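Local coordinates for protein phosphinothricin N-acetyltransferase (PDB 5DWM) that probably transfers the acetyl group of acetyl-CoA to an acceptor, as a GNAT-family enzyme named phosphinothricin N-acetyltransferase, at residues A[59-64]-A[118-123]; A[112-117]-A[143-148]. One frame throughout, in Å; residues are numbered along the deposited sequence. Where two conformers were deposited one is given.

Interaction 1. Residues A[59-64]-A[118-123]. Unlike the reference sequence in segment 59-64: Gly59 (reference Ser).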
# COMPACT_ATOMS: atom_id res chain seq x y z
N GLY A 59 1.57 -12.14 14.65
CA GLY A 59 2.04 -13.46 14.28
C GLY A 59 3.12 -13.52 13.22
O GLY A 59 3.47 -14.62 12.78
N PHE A 60 3.68 -12.37 12.83
CA PHE A 60 4.64 -12.34 11.74
C PHE A 60 6.05 -12.66 12.24
O PHE A 60 6.40 -12.31 13.38
CB PHE A 60 4.65 -10.96 11.09
CG PHE A 60 3.45 -10.70 10.22
CD1 PHE A 60 3.32 -11.34 9.00
CD2 PHE A 60 2.46 -9.81 10.61
CE1 PHE A 60 2.21 -11.13 8.19
CE2 PHE A 60 1.35 -9.58 9.80
CZ PHE A 60 1.23 -10.24 8.59
N PRO A 61 6.86 -13.30 11.41
CA PRO A 61 8.25 -13.58 11.80
C PRO A 61 9.11 -12.34 11.72
O PRO A 61 8.93 -11.47 10.86
CB PRO A 61 8.70 -14.60 10.76
CG PRO A 61 7.88 -14.29 9.56
CD PRO A 61 6.53 -13.87 10.10
N ILE A 62 10.07 -12.26 12.64
CA ILE A 62 11.05 -11.19 12.70
C ILE A 62 12.40 -11.85 12.91
O ILE A 62 12.59 -12.57 13.89
CB ILE A 62 10.77 -10.20 13.85
CG1 ILE A 62 9.33 -9.69 13.83
CG2 ILE A 62 11.74 -9.03 13.77
CD1 ILE A 62 8.95 -8.90 15.07
N LEU A 63 13.32 -11.61 11.98
CA LEU A 63 14.58 -12.33 11.93
C LEU A 63 15.76 -11.37 12.00
O LEU A 63 15.68 -10.22 11.55
CB LEU A 63 14.68 -13.11 10.62
CG LEU A 63 13.56 -14.10 10.34
CD1 LEU A 63 13.76 -14.69 8.96
CD2 LEU A 63 13.52 -15.19 11.41
N VAL A 64 16.86 -11.86 12.56
CA VAL A 64 18.11 -11.11 12.59
C VAL A 64 19.24 -11.99 12.08
O VAL A 64 19.19 -13.22 12.20
CB VAL A 64 18.45 -10.54 13.99
CG1 VAL A 64 17.36 -9.58 14.45
CG2 VAL A 64 18.67 -11.66 15.00
N SER A 118 6.11 -18.88 4.01
CA SER A 118 5.50 -20.01 3.33
C SER A 118 4.88 -20.98 4.33
O SER A 118 3.76 -21.47 4.12
CB SER A 118 6.54 -20.71 2.45
OG SER A 118 5.96 -21.72 1.65
N ALA A 119 5.60 -21.25 5.43
CA ALA A 119 5.08 -22.19 6.42
C ALA A 119 3.80 -21.69 7.06
O ALA A 119 2.99 -22.49 7.53
CB ALA A 119 6.15 -22.49 7.47
N LEU A 120 3.59 -20.37 7.08
CA LEU A 120 2.37 -19.79 7.63
C LEU A 120 1.18 -19.83 6.67
O LEU A 120 0.06 -19.54 7.09
CB LEU A 120 2.63 -18.36 8.11
CG LEU A 120 3.53 -18.21 9.34
CD1 LEU A 120 3.92 -16.76 9.58
CD2 LEU A 120 2.88 -18.81 10.59
N GLY A 121 1.39 -20.20 5.41
CA GLY A 121 0.30 -20.39 4.48
C GLY A 121 -0.00 -19.23 3.56
O GLY A 121 -1.03 -19.26 2.87
N PHE A 122 0.85 -18.21 3.53
CA PHE A 122 0.67 -17.11 2.61
C PHE A 122 0.84 -17.58 1.16
O PHE A 122 1.50 -18.58 0.88
CB PHE A 122 1.63 -15.96 2.93
CG PHE A 122 1.24 -15.18 4.15
CD1 PHE A 122 0.39 -14.09 4.03
CD2 PHE A 122 1.69 -15.55 5.40
CE1 PHE A 122 0.01 -13.38 5.16
CE2 PHE A 122 1.32 -14.84 6.52
CZ PHE A 122 0.47 -13.76 6.40
N ARG A 123 0.23 -16.83 0.24
CA ARG A 123 0.26 -17.17 -1.17
C ARG A 123 1.09 -16.21 -2.02
O ARG A 123 1.49 -16.58 -3.13
CB ARG A 123 -1.17 -17.27 -1.74
CG ARG A 123 -2.00 -18.43 -1.18
CD ARG A 123 -1.35 -19.76 -1.52
NE ARG A 123 -2.15 -20.92 -1.14
CZ ARG A 123 -3.07 -21.47 -1.93
NH1 ARG A 123 -3.30 -20.96 -3.13
NH2 ARG A 123 -3.75 -22.53 -1.50
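Loops that follow two helices of the GNAT domain meet here, and Phe60 of one touches Phe122 of the other. Gly59, a serine in the reference sequence, is the first residue past helix 45-58. Gly121 is the first to leave helical angles after helix 105-119. Both have positive phi in a Schellman motif. On the second, Gly121 N bonds back to Ser118 O at 3.0 Å.

The aromatic pair carries one half of the contact. Phe60 CE1 lies 3.6 Å from Phe122 CZ. The ring planes differ by 28°, but the rings are slid apart with centroids 5.9 Å from each other, so there is little overlap. Phe60 CG stands anti to its carbonyl carbon (chi1 -75°), which swings the ring over to Phe122. The ring of Tyr79 packs edge-to-face with Phe60.

Leu120 makes the other half with one methyl. Its CD1 meets Pro61 CD, the ring carbon next to the proline N, at 3.9 Å. The same CD1 sits 3.9 Å from Gly59 O, a van der Waals contact. Pro61 and Phe122 both also touch Ile117 of helix 105-119. No hydrogen bond crosses between the segments.

This is apolar packing of two loops that lead from helices into strands 62-67 and 124-129, within the alpha/beta fold of GNAT acetyltransferases.

Interaction 2. Residues A[112-117]-A[143-148]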
# COMPACT_ATOMS: atom_id res chain seq x y z
N GLU A 112 15.35 -17.20 4.53
CA GLU A 112 14.69 -17.73 5.72
C GLU A 112 13.32 -17.10 5.92
O GLU A 112 12.37 -17.78 6.35
CB GLU A 112 15.59 -17.58 6.94
CG GLU A 112 15.03 -18.18 8.23
CD GLU A 112 14.79 -19.68 8.15
OE1 GLU A 112 13.95 -20.19 8.93
OE2 GLU A 112 15.43 -20.35 7.31
N LEU A 113 13.18 -15.80 5.61
CA LEU A 113 11.88 -15.15 5.72
C LEU A 113 10.87 -15.80 4.78
O LEU A 113 9.72 -16.05 5.17
CB LEU A 113 12.01 -13.66 5.43
CG LEU A 113 10.77 -12.83 5.77
CD1 LEU A 113 10.63 -12.68 7.27
CD2 LEU A 113 10.83 -11.47 5.11
N ILE A 114 11.29 -16.09 3.54
CA ILE A 114 10.42 -16.80 2.60
C ILE A 114 9.97 -18.13 3.18
O ILE A 114 8.80 -18.50 3.09
CB ILE A 114 11.15 -16.98 1.24
CG1 ILE A 114 11.34 -15.64 0.53
CG2 ILE A 114 10.40 -17.97 0.35
CD1 ILE A 114 12.29 -15.72 -0.66
N ALA A 115 10.91 -18.87 3.79
CA ALA A 115 10.55 -20.15 4.40
C ALA A 115 9.52 -19.98 5.51
O ALA A 115 8.55 -20.74 5.59
CB ALA A 115 11.80 -20.87 4.92
N ARG A 116 9.71 -18.98 6.38
CA ARG A 116 8.78 -18.80 7.49
C ARG A 116 7.41 -18.35 7.01
O ARG A 116 6.38 -18.83 7.50
CB ARG A 116 9.37 -17.82 8.51
CG ARG A 116 10.64 -18.32 9.21
CD ARG A 116 10.32 -19.38 10.25
NE ARG A 116 9.43 -18.86 11.29
CZ ARG A 116 9.85 -18.24 12.39
NH1 ARG A 116 11.15 -18.07 12.61
NH2 ARG A 116 8.97 -17.81 13.28
N ILE A 117 7.37 -17.43 6.04
CA ILE A 117 6.10 -16.95 5.50
C ILE A 117 5.37 -18.06 4.75
O ILE A 117 4.13 -18.17 4.83
CB ILE A 117 6.35 -15.71 4.62
CG1 ILE A 117 6.62 -14.51 5.51
CG2 ILE A 117 5.15 -15.45 3.70
CD1 ILE A 117 5.45 -14.19 6.43
N GLU A 143 15.32 -10.09 -7.13
CA GLU A 143 15.43 -10.84 -8.37
C GLU A 143 16.14 -12.17 -8.16
O GLU A 143 15.71 -13.21 -8.68
CB GLU A 143 16.17 -10.02 -9.43
CG GLU A 143 15.38 -8.85 -9.97
CD GLU A 143 16.18 -8.02 -10.95
OE1 GLU A 143 17.41 -8.21 -11.04
OE2 GLU A 143 15.56 -7.17 -11.65
N SER A 144 17.22 -12.17 -7.37
CA SER A 144 18.00 -13.39 -7.20
C SER A 144 17.23 -14.46 -6.44
O SER A 144 17.54 -15.65 -6.59
CB SER A 144 19.32 -13.08 -6.49
OG SER A 144 19.13 -12.95 -5.10
N LEU A 145 16.23 -14.09 -5.66
CA LEU A 145 15.41 -15.05 -4.93
C LEU A 145 14.08 -15.34 -5.61
O LEU A 145 13.17 -15.89 -4.98
CB LEU A 145 15.22 -14.61 -3.48
CG LEU A 145 16.43 -15.06 -2.65
CD1 LEU A 145 16.42 -14.47 -1.27
CD2 LEU A 145 16.47 -16.58 -2.57
N GLY A 146 13.94 -14.97 -6.88
CA GLY A 146 12.81 -15.38 -7.69
C GLY A 146 11.65 -14.42 -7.74
O GLY A 146 10.63 -14.75 -8.35
N PHE A 147 11.76 -13.25 -7.12
CA PHE A 147 10.69 -12.27 -7.24
C PHE A 147 10.63 -11.77 -8.68
O PHE A 147 11.65 -11.65 -9.36
CB PHE A 147 10.96 -11.07 -6.33
CG PHE A 147 10.67 -11.31 -4.87
CD1 PHE A 147 11.50 -12.12 -4.10
CD2 PHE A 147 9.62 -10.65 -4.25
CE1 PHE A 147 11.24 -12.31 -2.76
CE2 PHE A 147 9.36 -10.83 -2.90
CZ PHE A 147 10.17 -11.66 -2.15
N THR A 148 9.42 -11.46 -9.13
CA THR A 148 9.22 -10.89 -10.46
C THR A 148 8.71 -9.46 -10.33
O THR A 148 8.01 -9.11 -9.38
CB THR A 148 8.25 -11.73 -11.29
OG1 THR A 148 6.98 -11.78 -10.64
CG2 THR A 148 8.76 -13.15 -11.43
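Ile114, on helix 105-119, meets Leu145 and Phe147 just past the end of helix 136-144. The contact across the segments is wholly apolar and rests on one methyl group. Ile114 CD1 lies 4.1 Å from Phe147 CE1 and 4.2 Å from Leu145 CB. It approaches the Phe147 ring obliquely. Ile114 and Phe147 slide past each other in opposite directions, and CD1 comes alongside CE1 of the ring. Ile114 CG1 is anti to the carbonyl carbon (chi1 -68°), and the chain then extends with chi2 at 168°. This carries CD1 across to the second segment. Leu145 takes part through its CB, at the root of the side chain. These are ordinary van der Waals distances.

No hydrogen bond crosses between the segments. Within them, Arg116 N bonds to Glu112 O and Ile117 N to Leu113 O, each at 2.9 Å, as in a regular helix. Gly146 has positive phi and is the C-prime residue of a Schellman motif. Gly146 N bonds to Glu143 O at 3.1 Å, and Phe147 N bonds to His142 O. The turn brings Leu145 and Phe147 to Ile114 from either side of the glycine.

Aromatic and apolar neighbours complete the setting. The His142 and Phe147 rings pack edge-to-face. Leu171 of strand 162-172 touches both Ile114 and Phe147. The side chain of Leu145 is about 5 Å from that of Lys107, an acetyl-CoA-binding residue. The arrangement packs helix 105-119 against the turn after helix 136-144, beside the acetyl-CoA site of the GNAT fold.

Overall arrangement
Both interactions use helix 105-119, at successive places along it. Interaction 1 takes its C-terminal end and is mostly buried. Interaction 2 takes the turns before that end and is only partly buried. The partners differ: the loop leading into strand 62-67 in the first, the turn after helix 136-144 in the second. Neither has a hydrogen bond between its segments. Interaction 1 includes a slid ring pair, whereas interaction 2 depends on one methyl. Schellman glycines shape the backbone in each. The contacts touch, with Pro61 CD 3.8 Å from Ile117 CD1. Interaction 2 lies nearer the acetyl-CoA-binding residues.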